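Local structure of 5'-Methylthioadenosine Nucleosidase (Arabidopsis thaliana, 2H8G) at residues Ala114-Gly119 and Gln239-Val244; Arg141-Pro144 and Leu150-Val153; Ala196-Met201 and Lys221-Leu226. The protein belongs to the phosphorylase superfamily of alpha/beta proteins and holds adenine in a pocket beside the strands of a central mixed sheet. All coordinates share one frame; numbering follows the deposited sequence.

Contact 1 (Ala114-Gly119 and Gln239-Val244). With ADE (adenine), chain C.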
loop_
_atom_site.group_PDB
_atom_site.type_symbol
_atom_site.label_atom_id
_atom_site.label_comp_id
_atom_site.label_asym_id
_atom_site.label_seq_id
_atom_site.Cartn_x
_atom_site.Cartn_y
_atom_site.Cartn_z
ATOM N N ALA A 114 -1.803 -10.867 -12.544
ATOM C CA ALA A 114 -1.735 -10.726 -13.994
ATOM C C ALA A 114 -2.104 -9.311 -14.391
ATOM O O ALA A 114 -3.058 -8.742 -13.866
ATOM C CB ALA A 114 -2.686 -11.725 -14.659
ATOM N N GLY A 115 -1.341 -8.736 -15.315
ATOM C CA GLY A 115 -1.639 -7.389 -15.756
ATOM C C GLY A 115 -0.659 -6.891 -16.793
ATOM O O GLY A 115 0.293 -7.587 -17.154
ATOM N N THR A 116 -0.917 -5.680 -17.276
ATOM C CA THR A 116 -0.073 -5.033 -18.264
ATOM C C THR A 116 1.098 -4.340 -17.573
ATOM O O THR A 116 1.067 -4.082 -16.368
ATOM C CB THR A 116 -0.878 -4.001 -19.082
ATOM O OG1 THR A 116 -1.595 -3.129 -18.200
ATOM C CG2 THR A 116 -1.856 -4.707 -19.992
ATOM N N CYS A 117 2.128 -4.023 -18.343
ATOM C CA CYS A 117 3.306 -3.383 -17.775
ATOM C C CYS A 117 4.133 -2.726 -18.859
ATOM O O CYS A 117 3.878 -2.910 -20.051
ATOM C CB CYS A 117 4.181 -4.430 -17.072
ATOM S SG CYS A 117 4.973 -5.614 -18.201
ATOM N N GLY A 118 5.126 -1.956 -18.427
ATOM C CA GLY A 118 6.035 -1.331 -19.367
ATOM C C GLY A 118 7.218 -2.275 -19.470
ATOM O O GLY A 118 7.474 -3.070 -18.557
ATOM N N GLY A 119 7.933 -2.217 -20.585
ATOM C CA GLY A 119 9.081 -3.083 -20.762
ATOM C C GLY A 119 10.268 -2.320 -21.310
ATOM O O GLY A 119 10.121 -1.240 -21.884
ATOM N N GLN A 239 -2.863 2.754 -26.086
ATOM C CA GLN A 239 -3.022 2.359 -27.482
ATOM C C GLN A 239 -2.991 0.840 -27.638
ATOM O O GLN A 239 -3.721 0.272 -28.452
ATOM C CB GLN A 239 -1.901 2.973 -28.326
ATOM C CG GLN A 239 -1.993 2.683 -29.816
ATOM C CD GLN A 239 -0.706 3.014 -30.549
ATOM O OE1 GLN A 239 -0.116 4.076 -30.344
ATOM N NE2 GLN A 239 -0.267 2.106 -31.414
ATOM N N ASN A 240 -2.147 0.184 -26.847
ATOM C CA ASN A 240 -2.002 -1.267 -26.922
ATOM C C ASN A 240 -2.752 -2.045 -25.845
ATOM O O ASN A 240 -2.721 -3.275 -25.830
ATOM C CB ASN A 240 -0.518 -1.646 -26.863
ATOM C CG ASN A 240 0.252 -1.176 -28.075
ATOM O OD1 ASN A 240 -0.162 -1.407 -29.210
ATOM N ND2 ASN A 240 1.386 -0.523 -27.845
ATOM N N LEU A 241 -3.425 -1.329 -24.953
ATOM C CA LEU A 241 -4.161 -1.955 -23.862
ATOM C C LEU A 241 -5.104 -3.072 -24.300
ATOM O O LEU A 241 -5.007 -4.197 -23.819
ATOM C CB LEU A 241 -4.951 -0.892 -23.091
ATOM C CG LEU A 241 -5.761 -1.382 -21.887
ATOM C CD1 LEU A 241 -4.827 -1.975 -20.832
ATOM C CD2 LEU A 241 -6.548 -0.219 -21.306
ATOM N N THR A 242 -6.017 -2.768 -25.215
ATOM C CA THR A 242 -6.975 -3.769 -25.671
ATOM C C THR A 242 -6.350 -5.017 -26.294
ATOM O O THR A 242 -6.653 -6.137 -25.888
ATOM C CB THR A 242 -7.977 -3.149 -26.668
ATOM O OG1 THR A 242 -8.707 -2.107 -26.012
ATOM C CG2 THR A 242 -8.952 -4.203 -27.179
ATOM N N VAL A 243 -5.471 -4.828 -27.270
ATOM C CA VAL A 243 -4.836 -5.960 -27.937
ATOM C C VAL A 243 -3.938 -6.794 -27.023
ATOM O O VAL A 243 -3.975 -8.023 -27.057
ATOM C CB VAL A 243 -4.011 -5.495 -29.158
ATOM C CG1 VAL A 243 -4.934 -4.876 -30.200
ATOM C CG2 VAL A 243 -2.955 -4.493 -28.729
ATOM N N VAL A 244 -3.132 -6.129 -26.203
ATOM C CA VAL A 244 -2.229 -6.843 -25.302
ATOM C C VAL A 244 -2.967 -7.584 -24.188
ATOM O O VAL A 244 -2.521 -8.644 -23.738
ATOM C CB VAL A 244 -1.198 -5.877 -24.698
ATOM C CG1 VAL A 244 -0.347 -6.592 -23.655
ATOM C CG2 VAL A 244 -0.319 -5.330 -25.804
HETATM N N9 ADE C . 1.652 -0.244 -16.960
HETATM C C8 ADE C . 1.794 -0.241 -18.304
HETATM N N7 ADE C . 2.888 0.430 -18.737
HETATM C C5 ADE C . 3.472 0.880 -17.583
HETATM C C6 ADE C . 4.656 1.653 -17.296
HETATM N N6 ADE C . 5.444 2.093 -18.271
HETATM N N1 ADE C . 4.953 1.933 -15.941
HETATM C C2 ADE C . 4.126 1.471 -14.945
HETATM N N3 ADE C . 2.972 0.723 -15.132
HETATM C C4 ADE C . 2.719 0.469 -16.469
#

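Contact 2 (Arg141-Pro144 and Leu150-Val153)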
loop_
_atom_site.group_PDB
_atom_site.type_symbol
_atom_site.label_atom_id
_atom_site.label_comp_id
_atom_site.label_asym_id
_atom_site.label_seq_id
_atom_site.Cartn_x
_atom_site.Cartn_y
_atom_site.Cartn_z
ATOM N N ARG A 141 10.621 3.616 -3.291
ATOM C CA ARG A 141 10.567 3.677 -1.830
ATOM C C ARG A 141 12.018 3.875 -1.420
ATOM O O ARG A 141 12.699 2.937 -1.000
ATOM C CB ARG A 141 9.998 2.384 -1.235
ATOM C CG ARG A 141 8.683 1.953 -1.870
ATOM C CD ARG A 141 7.887 1.039 -0.946
ATOM N NE ARG A 141 8.671 -0.096 -0.482
ATOM C CZ ARG A 141 8.211 -0.999 0.379
ATOM N NH1 ARG A 141 6.974 -0.885 0.853
ATOM N NH2 ARG A 141 8.985 -1.997 0.782
ATOM N N ARG A 142 12.483 5.112 -1.577
ATOM C CA ARG A 142 13.868 5.464 -1.286
ATOM C C ARG A 142 14.090 5.917 0.146
ATOM O O ARG A 142 13.613 6.967 0.555
ATOM C CB ARG A 142 14.332 6.575 -2.235
ATOM C CG ARG A 142 14.048 6.314 -3.722
ATOM C CD ARG A 142 14.495 7.504 -4.573
ATOM N NE ARG A 142 13.938 8.750 -4.049
ATOM C CZ ARG A 142 12.770 9.275 -4.407
ATOM N NH1 ARG A 142 12.014 8.681 -5.324
ATOM N NH2 ARG A 142 12.336 10.376 -3.805
ATOM N N ILE A 143 14.819 5.108 0.908
ATOM C CA ILE A 143 15.134 5.439 2.297
ATOM C C ILE A 143 16.651 5.265 2.340
ATOM O O ILE A 143 17.165 4.221 2.739
ATOM C CB ILE A 143 14.435 4.467 3.277
ATOM C CG1 ILE A 143 12.961 4.303 2.886
ATOM C CG2 ILE A 143 14.517 5.025 4.689
ATOM C CD1 ILE A 143 12.207 3.255 3.693
ATOM N N PRO A 144 17.386 6.307 1.908
ATOM C CA PRO A 144 18.847 6.380 1.831
ATOM C C PRO A 144 19.674 6.205 3.096
ATOM O O PRO A 144 20.639 6.938 3.315
ATOM C CB PRO A 144 19.081 7.735 1.168
ATOM C CG PRO A 144 17.981 8.557 1.724
ATOM C CD PRO A 144 16.791 7.625 1.615
ATOM N N LEU A 150 17.390 -1.246 1.975
ATOM C CA LEU A 150 17.045 -2.566 1.451
ATOM C C LEU A 150 15.562 -2.857 1.691
ATOM O O LEU A 150 14.907 -3.517 0.881
ATOM C CB LEU A 150 17.893 -3.646 2.128
ATOM C CG LEU A 150 19.398 -3.575 1.874
ATOM C CD1 LEU A 150 20.095 -4.593 2.768
ATOM C CD2 LEU A 150 19.699 -3.843 0.411
ATOM N N TYR A 151 15.042 -2.375 2.812
ATOM C CA TYR A 151 13.639 -2.583 3.132
ATOM C C TYR A 151 12.777 -1.916 2.064
ATOM O O TYR A 151 11.821 -2.510 1.568
ATOM C CB TYR A 151 13.307 -1.992 4.504
ATOM C CG TYR A 151 11.823 -1.871 4.732
ATOM C CD1 TYR A 151 11.044 -2.997 5.007
ATOM C CD2 TYR A 151 11.187 -0.637 4.608
ATOM C CE1 TYR A 151 9.664 -2.896 5.147
ATOM C CE2 TYR A 151 9.815 -0.524 4.745
ATOM C CZ TYR A 151 9.058 -1.654 5.013
ATOM O OH TYR A 151 7.696 -1.539 5.131
ATOM N N GLY A 152 13.127 -0.680 1.717
ATOM C CA GLY A 152 12.375 0.045 0.708
ATOM C C GLY A 152 12.376 -0.684 -0.623
ATOM O O GLY A 152 11.349 -0.742 -1.303
ATOM N N VAL A 153 13.522 -1.235 -1.015
ATOM C CA VAL A 153 13.614 -1.961 -2.278
ATOM C C VAL A 153 12.697 -3.177 -2.237
ATOM O O VAL A 153 12.090 -3.543 -3.244
ATOM C CB VAL A 153 15.077 -2.376 -2.570
ATOM C CG1 VAL A 153 15.153 -3.276 -3.803
ATOM C CG2 VAL A 153 15.901 -1.127 -2.803
HETATM O O HOH W 1 6.547 -2.884 2.866
#

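Contact 3 (Ala196-Met201 and Lys221-Leu226). With ADE (adenine), chain C.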
loop_
_atom_site.group_PDB
_atom_site.type_symbol
_atom_site.label_atom_id
_atom_site.label_comp_id
_atom_site.label_asym_id
_atom_site.label_seq_id
_atom_site.Cartn_x
_atom_site.Cartn_y
_atom_site.Cartn_z
ATOM N N ALA A 196 15.943 -4.260 -13.924
ATOM C CA ALA A 196 14.593 -4.726 -14.204
ATOM C C ALA A 196 14.330 -4.752 -15.706
ATOM O O ALA A 196 14.887 -3.953 -16.458
ATOM C CB ALA A 196 13.576 -3.817 -13.523
ATOM N N THR A 197 13.483 -5.682 -16.136
ATOM C CA THR A 197 13.107 -5.781 -17.535
ATOM C C THR A 197 11.715 -5.196 -17.681
ATOM O O THR A 197 11.362 -4.679 -18.741
ATOM C CB THR A 197 13.042 -7.250 -18.008
ATOM O OG1 THR A 197 14.357 -7.814 -17.993
ATOM C CG2 THR A 197 12.471 -7.343 -19.417
ATOM N N LEU A 198 10.943 -5.264 -16.595
ATOM C CA LEU A 198 9.551 -4.803 -16.584
ATOM C C LEU A 198 9.267 -3.767 -15.505
ATOM O O LEU A 198 9.905 -3.762 -14.451
ATOM C CB LEU A 198 8.633 -6.004 -16.355
ATOM C CG LEU A 198 8.943 -7.256 -17.176
ATOM C CD1 LEU A 198 8.236 -8.454 -16.560
ATOM C CD2 LEU A 198 8.530 -7.050 -18.624
ATOM N N LYS A 199 8.276 -2.919 -15.763
ATOM C CA LYS A 199 7.891 -1.855 -14.845
ATOM C C LYS A 199 6.374 -1.831 -14.695
ATOM O O LYS A 199 5.647 -1.808 -15.695
ATOM C CB LYS A 199 8.391 -0.511 -15.395
ATOM C CG LYS A 199 8.021 0.717 -14.582
ATOM C CD LYS A 199 8.523 1.991 -15.281
ATOM C CE LYS A 199 8.196 3.236 -14.484
ATOM N NZ LYS A 199 6.726 3.444 -14.331
ATOM N N ASP A 200 5.891 -1.848 -13.454
ATOM C CA ASP A 200 4.447 -1.816 -13.221
ATOM C C ASP A 200 4.103 -0.995 -11.986
ATOM O O ASP A 200 4.951 -0.276 -11.452
ATOM C CB ASP A 200 3.876 -3.229 -13.078
ATOM C CG ASP A 200 4.131 -3.828 -11.713
ATOM O OD1 ASP A 200 3.366 -4.731 -11.303
ATOM O OD2 ASP A 200 5.103 -3.412 -11.048
ATOM N N MET A 201 2.861 -1.106 -11.527
ATOM C CA MET A 201 2.420 -0.328 -10.383
ATOM C C MET A 201 1.852 -1.121 -9.209
ATOM O O MET A 201 1.382 -0.515 -8.248
ATOM C CB MET A 201 1.391 0.714 -10.847
ATOM C CG MET A 201 1.962 1.746 -11.807
ATOM S SD MET A 201 0.719 2.765 -12.628
ATOM C CE MET A 201 0.094 3.681 -11.261
ATOM N N LYS A 221 2.997 -10.709 -16.682
ATOM C CA LYS A 221 3.025 -9.295 -17.033
ATOM C C LYS A 221 3.169 -9.110 -18.535
ATOM O O LYS A 221 4.169 -9.515 -19.133
ATOM C CB LYS A 221 4.174 -8.611 -16.280
ATOM C CG LYS A 221 3.984 -8.626 -14.753
ATOM C CD LYS A 221 2.925 -7.623 -14.299
ATOM C CE LYS A 221 2.481 -7.881 -12.852
ATOM N NZ LYS A 221 1.649 -6.764 -12.314
ATOM N N ALA A 222 2.148 -8.502 -19.133
ATOM C CA ALA A 222 2.099 -8.281 -20.574
ATOM C C ALA A 222 2.535 -6.864 -20.944
ATOM O O ALA A 222 1.961 -5.879 -20.475
ATOM C CB ALA A 222 0.691 -8.554 -21.078
ATOM N N VAL A 223 3.551 -6.776 -21.799
ATOM C CA VAL A 223 4.117 -5.495 -22.221
ATOM C C VAL A 223 3.253 -4.695 -23.186
ATOM O O VAL A 223 3.001 -5.123 -24.313
ATOM C CB VAL A 223 5.512 -5.708 -22.859
ATOM C CG1 VAL A 223 6.126 -4.369 -23.254
ATOM C CG2 VAL A 223 6.425 -6.425 -21.875
ATOM N N THR A 224 2.816 -3.527 -22.729
ATOM C CA THR A 224 1.989 -2.634 -23.543
ATOM C C THR A 224 2.775 -1.453 -24.097
ATOM O O THR A 224 2.338 -0.794 -25.038
ATOM C CB THR A 224 0.808 -2.054 -22.737
ATOM O OG1 THR A 224 1.282 -1.534 -21.486
ATOM C CG2 THR A 224 -0.243 -3.121 -22.488
ATOM N N ASP A 225 3.936 -1.180 -23.515
ATOM C CA ASP A 225 4.733 -0.049 -23.962
ATOM C C ASP A 225 6.204 -0.252 -23.649
ATOM O O ASP A 225 6.554 -0.988 -22.724
ATOM C CB ASP A 225 4.238 1.238 -23.292
ATOM C CG ASP A 225 4.183 1.125 -21.780
ATOM O OD1 ASP A 225 3.281 0.436 -21.265
ATOM O OD2 ASP A 225 5.047 1.722 -21.101
ATOM N N LEU A 226 7.059 0.399 -24.433
ATOM C CA LEU A 226 8.502 0.300 -24.229
ATOM C C LEU A 226 8.992 1.592 -23.582
ATOM O O LEU A 226 8.985 2.661 -24.198
ATOM C CB LEU A 226 9.210 0.048 -25.564
ATOM C CG LEU A 226 8.778 -1.238 -26.276
ATOM C CD1 LEU A 226 9.531 -1.366 -27.599
ATOM C CD2 LEU A 226 9.041 -2.444 -25.388
HETATM N N9 ADE C . 1.652 -0.244 -16.960
HETATM C C8 ADE C . 1.794 -0.241 -18.304
HETATM N N7 ADE C . 2.888 0.430 -18.737
HETATM C C5 ADE C . 3.472 0.880 -17.583
HETATM C C6 ADE C . 4.656 1.653 -17.296
HETATM N N6 ADE C . 5.444 2.093 -18.271
HETATM N N1 ADE C . 4.953 1.933 -15.941
HETATM C C2 ADE C . 4.126 1.471 -14.945
HETATM N N3 ADE C . 2.972 0.723 -15.132
HETATM C C4 ADE C . 2.719 0.469 -16.469
#

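Contact 1 (Ala114-Gly119 and Gln239-Val244)
T116 and L241 meet through methyl groups that their first torsions set in place. With chi1 at 50°, T116 turns OG1 between its backbone N and carbonyl carbon and leaves CG2 anti to that carbon; L241 has CG anti to the backbone N (chi1 -179°), which lets one branch of its fork swing toward the strand. The contact packs helix 233-259 against strand 110-119 of the central mixed sheet of a phosphorylase-superfamily alpha/beta fold. The two side chains cross at about a right angle, T116 CG2 lying 4.1 Å from L241 CD1. One turn further along the helix, V244 places CG1 4.4 Å from the same T116 CG2, so a single buried methyl serves two helix residues. The other branch of T116 is polar, and its OG1 is hydrogen-bonded to E38. F237 and T245 of the same helix also pack on T116.

While the T116 side chain faces the helix, the strand backbone approaches adenine. T116 O lies 3.9 Å from adenine N9, and further along the strand G118, which has no side chain, brings its backbone N to 3.3 Å from adenine N7.

Contact 2 (Arg141-Pro144 and Leu150-Val153)
R141 reaches along the last turn of helix 148-153 and binds its backbone through the guanidinium group. The principal bond runs from R141 NE to the G152 carbonyl oxygen, 2.9 Å long and nearly straight at 168°; it uses a lone pair in the carbonyl plane and lies within the guanidinium plane as well. R141 NH2 adds two weak bonds, to Y151 O at 3.0 Å and to G152 O at 3.4 Å. Two successive carbonyls thereby share one cationic group, whose charge would probably be favoured by the negative end of the helix dipole. A bend at chi3 (-53°) turns the arginine chain back toward these oxygens. The backbone of R141 joins in, its O accepting a CA-H...O contact from G152 CA at 3.4 Å.

The Y151 ring offers one face to R141 NH2, which sits 4.2 Å above the ring plane and toward its rim; the cation-pi geometry is long and can add little. At the ring's edge, I143 CD1 packs 4.1 Å from Y151 CD2. A water receives a bond from R141 NH1 and donates one to Y151 OH, joining the two polar ends.

Further out, F138 makes a cation-pi contact with R141 and is backbone-bonded to V153. Y151 OH bonds to V90 O of the second subunit, R142 forms salt bridges with D182 and D187 of that subunit, and I143 packs on its L181, a residue of the adenine pocket. The whole is a short helix folded back on the loop that precedes it, with an arginine binding main-chain carbonyls of the final helical turn, at a dimer interface that borders the partner's adenine site.

Contact 3 (Ala196-Met201 and Lys221-Leu226)
D200 and K221 supply the charged part of this contact, a buried salt bridge in which K221 NZ stands 2.8 Å from D200 OD1. The ammonium meets that oxygen on its anti side, 17° out of the carboxylate plane. Both ends are anchored further: D200 OD2 bonds to T177 and OD1 also to the backbone N of G203, while K221 NZ has a second acceptor in N113. A bend at chi2 (-75°) directs the lysine chain toward the aspartate.

Apolar contacts come from L198, whose two methyls reach K221 and V223, two residues apart on the other strand. L198 CD2 touches V223 CG2 at 3.9 Å, and L198 CD1 lies 4.1 Å from K221 CB. M201 CG packs on the ligand, 3.6 Å from adenine N3.

Both segments hydrogen-bond with adenine. K199 NZ donates to adenine N1 over 2.8 Å, and adenine N6 donates to D225 OD2 at 2.9 Å along an almost straight 170° line. D225 OD1 lies 2.6 Å from adenine N7, so the two carboxylate oxygens face N7 and N6. T224 OG1 is hydrogen-bonded to D225 OD1, nearly along that oxygen's C-O axis, and also to C117 O.

The segments 198-200 and 221-226 run almost perpendicular. Strands 198-200 and 217-226 each pair with strand 110-119, antiparallel and parallel respectively, and C117 packs against L198, K221 and V223. L175 of strand 171-177 adjoins L198, D200 and K221, and helix 233-259 packs on A222, T224 and D225.

In the fold
Contacts 1 and 3 are neighbours, their centres 8 Å apart, and both touch adenine. They share the central mixed sheet, in which strand 110-119 pairs with both 198-200 and 217-226; strand 217-226 is followed in the chain by helix 233-259. Contact 1 closes a long loop of chain that encloses contact 2 and then contact 3 in series. Contact 2 lies apart, its centre about 28 Å from that of contact 1 and 21 Å from that of contact 3. The dimer links them nonetheless: M201 of contact 3 packs on I143 of the second subunit, consistent with each adenine pocket being completed beside its partner's 141-144 loop.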